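Long-range contacts in probable adhesion protein (Pseudomonas aeruginosa, PDB 6R5S), which probably captures divalent metal ions in the periplasm for an uptake transporter, and binds ferrous iron or manganese: residues A[64-69]-A[108-113]; A[112-117]-A[177-182]; A[246-251]-A[269-274]. All coordinates share one frame; numbering follows the deposited sequence.

Contact 1 (A[64-69]-A[108-113]). With FE2 (Fe (II) ion), chain C.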
ATOM      1  N   VAL A  64       2.782  -6.470  -9.977  1.00 40.53           N
ATOM      2  CA  VAL A  64       2.802  -5.222 -10.761  1.00 38.19           C
ATOM      3  C   VAL A  64       4.007  -4.315 -10.372  1.00 39.84           C
ATOM      4  O   VAL A  64       4.062  -3.137 -10.768  1.00 37.42           O
ATOM      5  CB  VAL A  64       1.439  -4.464 -10.785  1.00 40.47           C
ATOM      6  CG1 VAL A  64       0.366  -5.316 -11.448  1.00 41.48           C
ATOM      7  CG2 VAL A  64       0.986  -4.033  -9.393  1.00 38.70           C
ATOM      8  N   GLY A  65       5.000  -4.918  -9.702  1.00 36.84           N
ATOM      9  CA  GLY A  65       6.251  -4.254  -9.365  1.00 36.35           C
ATOM     10  C   GLY A  65       6.605  -4.089  -7.906  1.00 40.32           C
ATOM     11  O   GLY A  65       7.600  -3.425  -7.597  1.00 40.29           O
ATOM     12  N   HIS A  66       5.821  -4.679  -6.996  1.00 36.45           N
ATOM     13  CA  HIS A  66       6.147  -4.550  -5.581  1.00 35.76           C
ATOM     14  C   HIS A  66       6.583  -5.877  -4.929  1.00 44.82           C
ATOM     15  O   HIS A  66       6.734  -5.939  -3.707  1.00 45.89           O
ATOM     16  CB  HIS A  66       5.043  -3.863  -4.778  1.00 34.04           C
ATOM     17  CG  HIS A  66       5.590  -2.893  -3.782  1.00 35.53           C
ATOM     18  ND1 HIS A  66       6.548  -3.270  -2.858  1.00 37.52           N
ATOM     19  CD2 HIS A  66       5.288  -1.591  -3.598  1.00 35.52           C
ATOM     20  CE1 HIS A  66       6.794  -2.190  -2.147  1.00 36.44           C
ATOM     21  NE2 HIS A  66       6.064  -1.150  -2.569  1.00 35.44           N
ATOM     22  N   ASP A  67       6.843  -6.917  -5.739  1.00 44.00           N
ATOM     23  CA  ASP A  67       7.346  -8.193  -5.227  1.00 46.18           C
ATOM     24  C   ASP A  67       8.133  -8.962  -6.294  1.00 55.30           C
ATOM     25  O   ASP A  67       7.951 -10.173  -6.455  1.00 56.16           O
ATOM     26  CB  ASP A  67       6.251  -9.048  -4.558  1.00 47.16           C
ATOM     27  CG  ASP A  67       4.995  -9.278  -5.364  1.00 52.59           C
ATOM     28  OD1 ASP A  67       4.992  -8.955  -6.582  1.00 53.03           O
ATOM     29  OD2 ASP A  67       4.014  -9.782  -4.786  1.00 55.91           O
ATOM     30  N   ASP A  68       9.040  -8.246  -7.009  1.00 53.40           N
ATOM     31  CA  ASP A  68       9.871  -8.856  -8.044  1.00 55.46           C
ATOM     32  C   ASP A  68      10.775  -9.904  -7.407  1.00 61.24           C
ATOM     33  O   ASP A  68      10.981 -10.957  -8.009  1.00 63.14           O
ATOM     34  CB  ASP A  68      10.658  -7.799  -8.842  1.00 57.60           C
ATOM     35  CG  ASP A  68       9.807  -6.767  -9.593  1.00 69.54           C
ATOM     36  OD1 ASP A  68       8.715  -7.139 -10.105  1.00 69.72           O
ATOM     37  OD2 ASP A  68      10.239  -5.595  -9.689  1.00 75.47           O
ATOM     38  N   PHE A  69      11.224  -9.653  -6.140  1.00 56.48           N
ATOM     39  CA  PHE A  69      12.061 -10.549  -5.323  1.00 56.94           C
ATOM     40  C   PHE A  69      11.433 -11.939  -5.181  1.00 61.10           C
ATOM     41  O   PHE A  69      12.158 -12.933  -5.157  1.00 63.32           O
ATOM     42  CB  PHE A  69      12.349  -9.943  -3.928  1.00 57.06           C
ATOM     43  CG  PHE A  69      11.141  -9.587  -3.094  1.00 56.25           C
ATOM     44  CD1 PHE A  69      10.563 -10.522  -2.242  1.00 59.21           C
ATOM     45  CD2 PHE A  69      10.611  -8.302  -3.119  1.00 57.30           C
ATOM     46  CE1 PHE A  69       9.437 -10.194  -1.477  1.00 58.67           C
ATOM     47  CE2 PHE A  69       9.502  -7.967  -2.331  1.00 58.65           C
ATOM     48  CZ  PHE A  69       8.922  -8.919  -1.518  1.00 56.71           C
ATOM     49  N   VAL A 108       4.404   1.591 -14.185  1.00 43.62           N
ATOM     50  CA  VAL A 108       3.222   1.241 -13.382  1.00 38.65           C
ATOM     51  C   VAL A 108       3.508   1.421 -11.889  1.00 38.65           C
ATOM     52  O   VAL A 108       4.502   0.905 -11.375  1.00 38.97           O
ATOM     53  CB  VAL A 108       2.676  -0.173 -13.741  1.00 41.36           C
ATOM     54  CG1 VAL A 108       1.867  -0.801 -12.618  1.00 39.56           C
ATOM     55  CG2 VAL A 108       1.848  -0.125 -15.011  1.00 42.09           C
ATOM     56  N   ASN A 109       2.654   2.194 -11.210  1.00 31.51           N
ATOM     57  CA  ASN A 109       2.690   2.384  -9.769  1.00 29.42           C
ATOM     58  C   ASN A 109       2.151   1.038  -9.117  1.00 34.03           C
ATOM     59  O   ASN A 109       0.997   0.643  -9.363  1.00 32.80           O
ATOM     60  CB  ASN A 109       1.884   3.628  -9.358  1.00 22.17           C
ATOM     61  CG  ASN A 109       2.008   4.061  -7.905  1.00 44.07           C
ATOM     62  OD1 ASN A 109       1.815   5.233  -7.556  1.00 34.23           O
ATOM     63  ND2 ASN A 109       2.306   3.138  -7.012  1.00 34.19           N
ATOM     64  N   PRO A 110       3.009   0.297  -8.360  1.00 31.17           N
ATOM     65  CA  PRO A 110       2.572  -0.992  -7.808  1.00 31.55           C
ATOM     66  C   PRO A 110       1.799  -0.930  -6.495  1.00 36.61           C
ATOM     67  O   PRO A 110       1.422  -1.977  -5.981  1.00 38.02           O
ATOM     68  CB  PRO A 110       3.898  -1.736  -7.624  1.00 34.37           C
ATOM     69  CG  PRO A 110       4.891  -0.664  -7.313  1.00 37.69           C
ATOM     70  CD  PRO A 110       4.429   0.571  -8.020  1.00 33.04           C
ATOM     71  N   HIS A 111       1.551   0.278  -5.956  1.00 31.83           N
ATOM     72  CA  HIS A 111       0.903   0.482  -4.659  1.00 29.45           C
ATOM     73  C   HIS A 111      -0.619   0.510  -4.698  1.00 33.37           C
ATOM     74  O   HIS A 111      -1.245   1.379  -4.070  1.00 32.25           O
ATOM     75  CB  HIS A 111       1.449   1.746  -3.981  1.00 28.31           C
ATOM     76  CG  HIS A 111       2.939   1.789  -3.860  1.00 30.56           C
ATOM     77  ND1 HIS A 111       3.720   2.338  -4.852  1.00 32.35           N
ATOM     78  CD2 HIS A 111       3.738   1.389  -2.852  1.00 31.44           C
ATOM     79  CE1 HIS A 111       4.962   2.268  -4.421  1.00 31.93           C
ATOM     80  NE2 HIS A 111       5.023   1.705  -3.218  1.00 32.14           N
ATOM     81  N   THR A 112      -1.213  -0.498  -5.371  1.00 31.26           N
ATOM     82  CA  THR A 112      -2.678  -0.698  -5.491  1.00 30.93           C
ATOM     83  C   THR A 112      -3.284  -0.975  -4.123  1.00 33.72           C
ATOM     84  O   THR A 112      -4.314  -0.420  -3.810  1.00 32.46           O
ATOM     85  CB  THR A 112      -2.989  -1.850  -6.449  1.00 32.96           C
ATOM     86  OG1 THR A 112      -2.184  -2.970  -6.071  1.00 39.64           O
ATOM     87  CG2 THR A 112      -2.740  -1.496  -7.908  1.00 21.03           C
ATOM     88  N   PHE A 113      -2.586  -1.752  -3.278  1.00 31.78           N
ATOM     89  CA  PHE A 113      -2.971  -2.058  -1.899  1.00 32.01           C
ATOM     90  C   PHE A 113      -3.183  -0.823  -0.985  1.00 37.80           C
ATOM     91  O   PHE A 113      -3.820  -0.971   0.059  1.00 38.85           O
ATOM     92  CB  PHE A 113      -1.990  -3.034  -1.238  1.00 33.26           C
ATOM     93  CG  PHE A 113      -0.535  -2.662  -1.360  1.00 32.61           C
ATOM     94  CD1 PHE A 113       0.069  -1.843  -0.417  1.00 33.01           C
ATOM     95  CD2 PHE A 113       0.253  -3.192  -2.376  1.00 32.85           C
ATOM     96  CE1 PHE A 113       1.414  -1.506  -0.527  1.00 32.83           C
ATOM     97  CE2 PHE A 113       1.600  -2.860  -2.481  1.00 34.95           C
ATOM     98  CZ  PHE A 113       2.172  -2.024  -1.552  1.00 32.47           C
TER
HETATM   99 FE   FE2 C 401       6.843   1.002  -2.161  1.00 53.18          FE
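The imidazole of H66 meets two rings of 108-113: F113 reaches one of its faces through CZ, and NE2 of H111 lies at its edge, in its plane. F113 brings CZ over that face with its CG set between the backbone N and the carbonyl carbon (chi1 50°). CZ is 3.8 Å from H66 CD2, and with the planes 66° apart the pair is edge-to-face, the phenyl supplying the edge. Toward H111 the roles change: H66 presents its CD2 edge to a face of the second imidazole, in an offset edge-to-face arrangement with centroids 4.7 Å apart and planes at 83°. Turned so, both imidazoles aim NE2 at the same ion. H66 NE2 is 2.3 Å from the metal and H111 NE2 2.2 Å, and the two nitrogens stand close to each other because they share it.

Beside the rings, P110 and V108 pack on V64 and H66. P110 CB sits 3.4 Å from V64 O and 3.7 Å from H66 CB. G65 has its CA nearest that of P110; at its positive phi a side chain would press on the preceding carbonyl O. V64 also brings CB to within 4.1 Å of V108 CG1.

H41, H177, H199 and H250 complete the six-histidine site. Segment 64-69 runs from just after strand 58-61 of the first parallel sheet into helix 68-75, whereas 108-113 lies in the loop between strand 84-86 of that sheet and helix 116-133; F113 also packs on P15 and Y19 of helix 14-24.

Contact 2 (A[112-117]-A[177-182]). With FE2 (Fe (II) ion), chain C.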
ATOM      1  N   THR A 112      -1.213  -0.498  -5.371  1.00 31.26           N
ATOM      2  CA  THR A 112      -2.678  -0.698  -5.491  1.00 30.93           C
ATOM      3  C   THR A 112      -3.284  -0.975  -4.123  1.00 33.72           C
ATOM      4  O   THR A 112      -4.314  -0.420  -3.810  1.00 32.46           O
ATOM      5  CB  THR A 112      -2.989  -1.850  -6.449  1.00 32.96           C
ATOM      6  OG1 THR A 112      -2.184  -2.970  -6.071  1.00 39.64           O
ATOM      7  CG2 THR A 112      -2.740  -1.496  -7.908  1.00 21.03           C
ATOM      8  N   PHE A 113      -2.586  -1.752  -3.278  1.00 31.78           N
ATOM      9  CA  PHE A 113      -2.971  -2.058  -1.899  1.00 32.01           C
ATOM     10  C   PHE A 113      -3.183  -0.823  -0.985  1.00 37.80           C
ATOM     11  O   PHE A 113      -3.820  -0.971   0.059  1.00 38.85           O
ATOM     12  CB  PHE A 113      -1.990  -3.034  -1.238  1.00 33.26           C
ATOM     13  CG  PHE A 113      -0.535  -2.662  -1.360  1.00 32.61           C
ATOM     14  CD1 PHE A 113       0.069  -1.843  -0.417  1.00 33.01           C
ATOM     15  CD2 PHE A 113       0.253  -3.192  -2.376  1.00 32.85           C
ATOM     16  CE1 PHE A 113       1.414  -1.506  -0.527  1.00 32.83           C
ATOM     17  CE2 PHE A 113       1.600  -2.860  -2.481  1.00 34.95           C
ATOM     18  CZ  PHE A 113       2.172  -2.024  -1.552  1.00 32.47           C
ATOM     19  N   LEU A 114      -2.687   0.380  -1.355  1.00 32.85           N
ATOM     20  CA  LEU A 114      -2.959   1.552  -0.512  1.00 31.01           C
ATOM     21  C   LEU A 114      -4.167   2.342  -1.062  1.00 35.82           C
ATOM     22  O   LEU A 114      -4.160   3.567  -1.064  1.00 35.32           O
ATOM     23  CB  LEU A 114      -1.721   2.426  -0.233  1.00 29.77           C
ATOM     24  CG  LEU A 114      -0.484   1.695   0.306  1.00 34.62           C
ATOM     25  CD1 LEU A 114       0.747   2.539   0.201  1.00 35.17           C
ATOM     26  CD2 LEU A 114      -0.677   1.168   1.732  1.00 36.36           C
ATOM     27  N   SER A 115      -5.237   1.595  -1.463  1.00 32.97           N
ATOM     28  CA  SER A 115      -6.538   2.060  -1.959  1.00 32.55           C
ATOM     29  C   SER A 115      -7.601   1.056  -1.551  1.00 37.71           C
ATOM     30  O   SER A 115      -7.391  -0.141  -1.702  1.00 38.06           O
ATOM     31  CB  SER A 115      -6.533   2.171  -3.478  1.00 36.27           C
ATOM     32  OG  SER A 115      -7.832   2.366  -4.021  1.00 45.56           O
ATOM     33  N   ILE A 116      -8.769   1.542  -1.115  1.00 35.52           N
ATOM     34  CA  ILE A 116      -9.900   0.713  -0.675  1.00 36.09           C
ATOM     35  C   ILE A 116     -10.538  -0.036  -1.846  1.00 40.44           C
ATOM     36  O   ILE A 116     -10.647  -1.259  -1.761  1.00 41.16           O
ATOM     37  CB  ILE A 116     -10.929   1.528   0.177  1.00 39.11           C
ATOM     38  CG1 ILE A 116     -10.284   2.066   1.492  1.00 38.96           C
ATOM     39  CG2 ILE A 116     -12.203   0.731   0.469  1.00 39.73           C
ATOM     40  CD1 ILE A 116      -9.702   0.935   2.521  1.00 44.48           C
ATOM     41  N   SER A 117     -10.932   0.668  -2.931  1.00 37.15           N
ATOM     42  CA  SER A 117     -11.552   0.012  -4.092  1.00 38.94           C
ATOM     43  C   SER A 117     -10.626  -0.987  -4.780  1.00 42.72           C
ATOM     44  O   SER A 117     -11.085  -2.049  -5.196  1.00 44.59           O
ATOM     45  CB  SER A 117     -12.118   1.026  -5.078  1.00 44.43           C
ATOM     46  OG  SER A 117     -11.150   1.972  -5.488  1.00 56.53           O
ATOM     47  N   HIS A 177       7.678   9.078  -0.881  1.00 31.21           N
ATOM     48  CA  HIS A 177       7.509   7.789  -1.559  1.00 30.29           C
ATOM     49  C   HIS A 177       6.326   7.878  -2.557  1.00 34.50           C
ATOM     50  O   HIS A 177       5.302   8.475  -2.239  1.00 34.54           O
ATOM     51  CB  HIS A 177       7.233   6.705  -0.481  1.00 29.85           C
ATOM     52  CG  HIS A 177       7.548   5.311  -0.913  1.00 33.01           C
ATOM     53  ND1 HIS A 177       8.838   4.844  -0.940  1.00 35.90           N
ATOM     54  CD2 HIS A 177       6.717   4.312  -1.289  1.00 33.97           C
ATOM     55  CE1 HIS A 177       8.758   3.594  -1.369  1.00 34.95           C
ATOM     56  NE2 HIS A 177       7.503   3.227  -1.577  1.00 34.04           N
ATOM     57  N   GLY A 178       6.453   7.257  -3.721  1.00 32.16           N
ATOM     58  CA  GLY A 178       5.386   7.248  -4.722  1.00 31.65           C
ATOM     59  C   GLY A 178       4.348   6.175  -4.461  1.00 36.50           C
ATOM     60  O   GLY A 178       4.020   5.384  -5.353  1.00 36.94           O
ATOM     61  N   ALA A 179       3.794   6.167  -3.240  1.00 32.74           N
ATOM     62  CA  ALA A 179       2.835   5.174  -2.786  1.00 32.14           C
ATOM     63  C   ALA A 179       1.380   5.628  -2.585  1.00 35.91           C
ATOM     64  O   ALA A 179       0.537   4.760  -2.312  1.00 37.70           O
ATOM     65  CB  ALA A 179       3.341   4.585  -1.475  1.00 33.41           C
ATOM     66  N   TYR A 180       1.068   6.943  -2.665  1.00 29.26           N
ATOM     67  CA  TYR A 180      -0.251   7.401  -2.258  1.00 28.69           C
ATOM     68  C   TYR A 180      -1.167   7.905  -3.376  1.00 32.82           C
ATOM     69  O   TYR A 180      -2.292   8.341  -3.087  1.00 31.69           O
ATOM     70  CB  TYR A 180      -0.080   8.431  -1.133  1.00 30.70           C
ATOM     71  CG  TYR A 180       0.755   7.831  -0.019  1.00 34.42           C
ATOM     72  CD1 TYR A 180       0.247   6.806   0.784  1.00 37.59           C
ATOM     73  CD2 TYR A 180       2.102   8.163   0.126  1.00 35.32           C
ATOM     74  CE1 TYR A 180       1.040   6.166   1.730  1.00 40.25           C
ATOM     75  CE2 TYR A 180       2.907   7.525   1.067  1.00 36.94           C
ATOM     76  CZ  TYR A 180       2.369   6.531   1.871  1.00 47.09           C
ATOM     77  OH  TYR A 180       3.121   5.925   2.844  1.00 48.16           O
ATOM     78  N   ASP A 181      -0.753   7.689  -4.640  1.00 31.01           N
ATOM     79  CA  ASP A 181      -1.466   8.078  -5.860  1.00 31.21           C
ATOM     80  C   ASP A 181      -2.850   7.429  -5.901  1.00 37.17           C
ATOM     81  O   ASP A 181      -3.829   8.093  -6.256  1.00 38.64           O
ATOM     82  CB  ASP A 181      -0.632   7.728  -7.111  1.00 33.65           C
ATOM     83  CG  ASP A 181       0.781   8.336  -7.186  1.00 50.96           C
ATOM     84  OD1 ASP A 181       1.577   8.141  -6.228  1.00 52.28           O
ATOM     85  OD2 ASP A 181       1.104   8.968  -8.215  1.00 59.56           O
ATOM     86  N   TYR A 182      -2.943   6.165  -5.442  1.00 33.92           N
ATOM     87  CA  TYR A 182      -4.200   5.386  -5.371  1.00 33.09           C
ATOM     88  C   TYR A 182      -5.085   5.828  -4.214  1.00 35.08           C
ATOM     89  O   TYR A 182      -6.294   5.914  -4.388  1.00 36.95           O
ATOM     90  CB  TYR A 182      -3.911   3.873  -5.253  1.00 33.19           C
ATOM     91  CG  TYR A 182      -3.301   3.257  -6.492  1.00 31.83           C
ATOM     92  CD1 TYR A 182      -4.101   2.796  -7.531  1.00 32.81           C
ATOM     93  CD2 TYR A 182      -1.916   3.138  -6.628  1.00 31.80           C
ATOM     94  CE1 TYR A 182      -3.540   2.214  -8.667  1.00 33.15           C
ATOM     95  CE2 TYR A 182      -1.347   2.555  -7.758  1.00 32.44           C
ATOM     96  CZ  TYR A 182      -2.164   2.091  -8.771  1.00 38.12           C
ATOM     97  OH  TYR A 182      -1.606   1.537  -9.894  1.00 41.76           O
TER
HETATM   98 FE   FE2 C 401       6.843   1.002  -2.161  1.00 53.18          FE
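A179, Y180 and Y182 pack against L114, T112 and S115 where the two lobes of a solute-binding protein of the ZnuA family face each other, next to the metal. H177, which opens the second segment, takes no part in this packing; its NE2 binds the iron at 2.4 Å. G178 centres an inverse gamma turn, marked by a weak bond from A179 N to H177 O, and the chain then comes up to L114.

A179 is met twice by one methyl: L114 CD1 lies 3.4 Å from A179 O and 3.7 Å from A179 CB. The same CD1 approaches Y180 obliquely, 3.9 Å from its CE1. That phenol ring carries A179 CB over its centre and hydrogen-bonds through OH to E226, so the ring has a methyl over one face and a hydrogen bond at its OH.

Past D181, at the start of helix 181-185, Y182 packs its ring on T112 and its CB on S115. Y182 CB is 3.6 Å from S115 CB, where S115 is the N-cap of helix 116-133. The phenol runs alongside the T112 side chain, its OH hydrogen-bonded to N109 O. T112 CG2 touches Y182 CZ at 3.7 Å, and T112 CA makes a CH-pi contact 4.0 Å above the centroid of the Y182 ring, 7° off its normal.

Contact 3 (A[246-251]-A[269-274]); sequences YSLSHI and LDTVVR. With FE2 (Fe (II) ion), chain C.
Y246 extends its side chain across helix 269-274, meeting first T271 and then R274. Its CB lies 3.8 Å from T271 CG2. Further out, CD1 comes 3.4 Å from R274 NH1, and CE1 stands over one face of the guanidinium, offset toward its rim. Ring and guanidinium planes are 73° apart, so the phenol offers an edge to the flat cation; a bend at chi3 (83°) brings the arginine there, although R274 is poorly ordered and this meeting is less certain. At the tip, Y246 OH hydrogen-bonds to E278, which also forms a salt bridge with R274.

T271 fills the centre. Its CG2 is 3.4 Å from S247 O, while its OG1 is hydrogen-bonded to R267 O one turn back in the helix. L248 and T271 point opposite ways alongside one another, L248 CD2 reaching T271 CB at 3.7 Å.

The axes of strand 246-248 and helix 269-274 approach to 8.6 Å and run nearly antiparallel, at 158°. This is the layering of an alpha/beta fold: helix 260-279 returns over edge strand 244-248 of the second parallel sheet, and the connecting loop carries the iron ligand H250.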
ATOM      1  N   TYR A 246       3.017  15.790   7.205  1.00 39.17           N
ATOM      2  CA  TYR A 246       2.073  14.737   7.634  1.00 37.46           C
ATOM      3  C   TYR A 246       2.661  13.390   7.215  1.00 40.73           C
ATOM      4  O   TYR A 246       3.306  13.299   6.171  1.00 39.89           O
ATOM      5  CB  TYR A 246       0.700  14.892   6.994  1.00 37.03           C
ATOM      6  CG  TYR A 246       0.039  16.219   7.257  1.00 39.01           C
ATOM      7  CD1 TYR A 246      -0.764  16.410   8.378  1.00 40.85           C
ATOM      8  CD2 TYR A 246       0.173  17.275   6.361  1.00 39.96           C
ATOM      9  CE1 TYR A 246      -1.394  17.627   8.615  1.00 39.76           C
ATOM     10  CE2 TYR A 246      -0.438  18.502   6.599  1.00 42.05           C
ATOM     11  CZ  TYR A 246      -1.225  18.669   7.722  1.00 47.46           C
ATOM     12  OH  TYR A 246      -1.850  19.865   7.926  1.00 54.29           O
ATOM     13  N   SER A 247       2.449  12.352   8.021  1.00 37.28           N
ATOM     14  CA  SER A 247       3.034  11.041   7.774  1.00 35.60           C
ATOM     15  C   SER A 247       2.028   9.993   7.407  1.00 36.33           C
ATOM     16  O   SER A 247       0.928   9.958   7.960  1.00 38.36           O
ATOM     17  CB  SER A 247       3.844  10.588   8.985  1.00 41.38           C
ATOM     18  OG  SER A 247       4.969  11.419   9.225  1.00 52.96           O
ATOM     19  N   LEU A 248       2.402   9.112   6.495  1.00 28.89           N
ATOM     20  CA  LEU A 248       1.510   8.045   6.076  1.00 27.28           C
ATOM     21  C   LEU A 248       2.202   6.707   6.178  1.00 36.28           C
ATOM     22  O   LEU A 248       3.429   6.646   6.290  1.00 37.86           O
ATOM     23  CB  LEU A 248       0.951   8.306   4.664  1.00 25.46           C
ATOM     24  CG  LEU A 248      -0.093   9.434   4.526  1.00 28.35           C
ATOM     25  CD1 LEU A 248      -0.469   9.648   3.113  1.00 27.00           C
ATOM     26  CD2 LEU A 248      -1.328   9.114   5.282  1.00 29.51           C
ATOM     27  N   SER A 249       1.411   5.625   6.226  1.00 34.49           N
ATOM     28  CA  SER A 249       1.960   4.290   6.366  1.00 34.60           C
ATOM     29  C   SER A 249       1.833   3.492   5.089  1.00 40.10           C
ATOM     30  O   SER A 249       0.738   3.360   4.532  1.00 40.46           O
ATOM     31  CB  SER A 249       1.293   3.552   7.516  1.00 37.03           C
ATOM     32  OG  SER A 249       1.728   2.205   7.531  1.00 42.27           O
ATOM     33  N   HIS A 250       2.963   2.917   4.656  1.00 35.40           N
ATOM     34  CA  HIS A 250       3.060   2.036   3.496  1.00 33.17           C
ATOM     35  C   HIS A 250       2.480   0.647   3.885  1.00 39.90           C
ATOM     36  O   HIS A 250       2.197  -0.152   2.998  1.00 40.75           O
ATOM     37  CB  HIS A 250       4.548   1.930   3.113  1.00 32.91           C
ATOM     38  CG  HIS A 250       4.846   1.369   1.755  1.00 35.35           C
ATOM     39  ND1 HIS A 250       4.467   0.090   1.394  1.00 37.13           N
ATOM     40  CD2 HIS A 250       5.588   1.894   0.757  1.00 36.82           C
ATOM     41  CE1 HIS A 250       4.960  -0.112   0.187  1.00 36.39           C
ATOM     42  NE2 HIS A 250       5.647   0.942  -0.237  1.00 36.68           N
ATOM     43  N   ILE A 251       2.280   0.373   5.209  1.00 37.85           N
ATOM     44  CA  ILE A 251       1.780  -0.902   5.791  1.00 38.31           C
ATOM     45  C   ILE A 251       2.824  -1.972   5.457  1.00 42.81           C
ATOM     46  O   ILE A 251       2.577  -2.840   4.628  1.00 43.14           O
ATOM     47  CB  ILE A 251       0.290  -1.262   5.383  1.00 40.97           C
ATOM     48  CG1 ILE A 251      -0.645  -0.009   5.444  1.00 40.62           C
ATOM     49  CG2 ILE A 251      -0.259  -2.423   6.232  1.00 42.67           C
ATOM     50  CD1 ILE A 251      -2.026  -0.146   4.940  1.00 45.32           C
ATOM     51  N   LEU A 269      -6.366   7.403   6.184  1.00 32.20           N
ATOM     52  CA  LEU A 269      -7.541   8.123   5.740  1.00 31.85           C
ATOM     53  C   LEU A 269      -7.832   9.318   6.641  1.00 37.90           C
ATOM     54  O   LEU A 269      -8.217  10.361   6.132  1.00 38.09           O
ATOM     55  CB  LEU A 269      -8.750   7.179   5.564  1.00 31.62           C
ATOM     56  CG  LEU A 269      -8.640   6.171   4.406  1.00 33.35           C
ATOM     57  CD1 LEU A 269      -9.817   5.285   4.337  1.00 32.70           C
ATOM     58  CD2 LEU A 269      -8.541   6.868   3.082  1.00 37.15           C
ATOM     59  N   ASP A 270      -7.556   9.214   7.950  1.00 35.95           N
ATOM     60  CA  ASP A 270      -7.800  10.351   8.827  1.00 37.36           C
ATOM     61  C   ASP A 270      -6.650  11.391   8.774  1.00 39.47           C
ATOM     62  O   ASP A 270      -6.928  12.574   8.968  1.00 39.06           O
ATOM     63  CB  ASP A 270      -8.175   9.921  10.252  1.00 42.01           C
ATOM     64  CG  ASP A 270      -9.649   9.489  10.343  1.00 65.68           C
ATOM     65  OD1 ASP A 270      -9.968   8.353   9.908  1.00 67.34           O
ATOM     66  OD2 ASP A 270     -10.490  10.305  10.831  1.00 73.56           O
ATOM     67  N   THR A 271      -5.402  10.980   8.410  1.00 33.97           N
ATOM     68  CA  THR A 271      -4.254  11.892   8.232  1.00 32.47           C
ATOM     69  C   THR A 271      -4.563  12.829   7.057  1.00 33.72           C
ATOM     70  O   THR A 271      -4.310  14.029   7.155  1.00 34.39           O
ATOM     71  CB  THR A 271      -2.948  11.096   8.000  1.00 39.60           C
ATOM     72  OG1 THR A 271      -2.653  10.269   9.141  1.00 40.45           O
ATOM     73  CG2 THR A 271      -1.747  12.003   7.663  1.00 34.29           C
ATOM     74  N   VAL A 272      -5.140  12.271   5.964  1.00 27.94           N
ATOM     75  CA  VAL A 272      -5.550  12.988   4.755  1.00 26.25           C
ATOM     76  C   VAL A 272      -6.734  13.896   5.059  1.00 34.61           C
ATOM     77  O   VAL A 272      -6.739  15.052   4.637  1.00 35.42           O
ATOM     78  CB  VAL A 272      -5.868  12.046   3.597  1.00 27.54           C
ATOM     79  CG1 VAL A 272      -6.310  12.838   2.374  1.00 26.81           C
ATOM     80  CG2 VAL A 272      -4.668  11.160   3.268  1.00 26.12           C
ATOM     81  N   VAL A 273      -7.729  13.390   5.810  1.00 32.76           N
ATOM     82  CA  VAL A 273      -8.864  14.206   6.219  1.00 33.26           C
ATOM     83  C   VAL A 273      -8.341  15.393   7.044  1.00 40.77           C
ATOM     84  O   VAL A 273      -8.692  16.530   6.742  1.00 41.70           O
ATOM     85  CB  VAL A 273      -9.945  13.371   6.924  1.00 37.19           C
ATOM     86  CG1 VAL A 273     -10.975  14.257   7.614  1.00 38.90           C
ATOM     87  CG2 VAL A 273     -10.625  12.442   5.921  1.00 35.83           C
ATOM     88  N   ARG A 274      -7.399  15.134   7.984  1.00 38.63           N
ATOM     89  CA  ARG A 274      -6.766  16.139   8.848  1.00 39.41           C
ATOM     90  C   ARG A 274      -6.024  17.173   8.009  1.00 43.27           C
ATOM     91  O   ARG A 274      -6.269  18.361   8.175  1.00 44.82           O
ATOM     92  CB  ARG A 274      -5.827  15.466   9.858  1.00 40.17           C
ATOM     93  CG  ARG A 274      -5.399  16.337  11.025  1.00 57.97           C
ATOM     94  CD  ARG A 274      -4.601  15.536  12.037  1.00 78.56           C
ATOM     95  NE  ARG A 274      -3.190  15.412  11.657  1.00 96.31           N
ATOM     96  CZ  ARG A 274      -2.210  16.188  12.124  1.00114.98           C
ATOM     97  NH1 ARG A 274      -0.958  15.997  11.725  1.00100.76           N
ATOM     98  NH2 ARG A 274      -2.475  17.152  13.002  1.00102.05           N
TER
HETATM   99 FE   FE2 C 401       6.843   1.002  -2.161  1.00 53.18          FE

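Along the chain, contact 2 starts where contact 1 ends, sharing T112 and F113, and contact 3 comes last, after both others are complete. Centres of contacts 1 and 2 lie about 10 Å apart, those of 2 and 3 about 11 Å, and those of 1 and 3 about 20 Å, with contact 2 bridging. Both segments of contact 1 follow strands (58-61 and 84-86) of one parallel sheet; 177-182 follows strand 173-175 and 246-251 includes the end of strand 244-248 of the other. Each contact contributes histidine to one iron: H66 and H111, H177, and H250. Ligands from loops of both sheets thus converge at the junction of the lobes, consistent with metal capture between them.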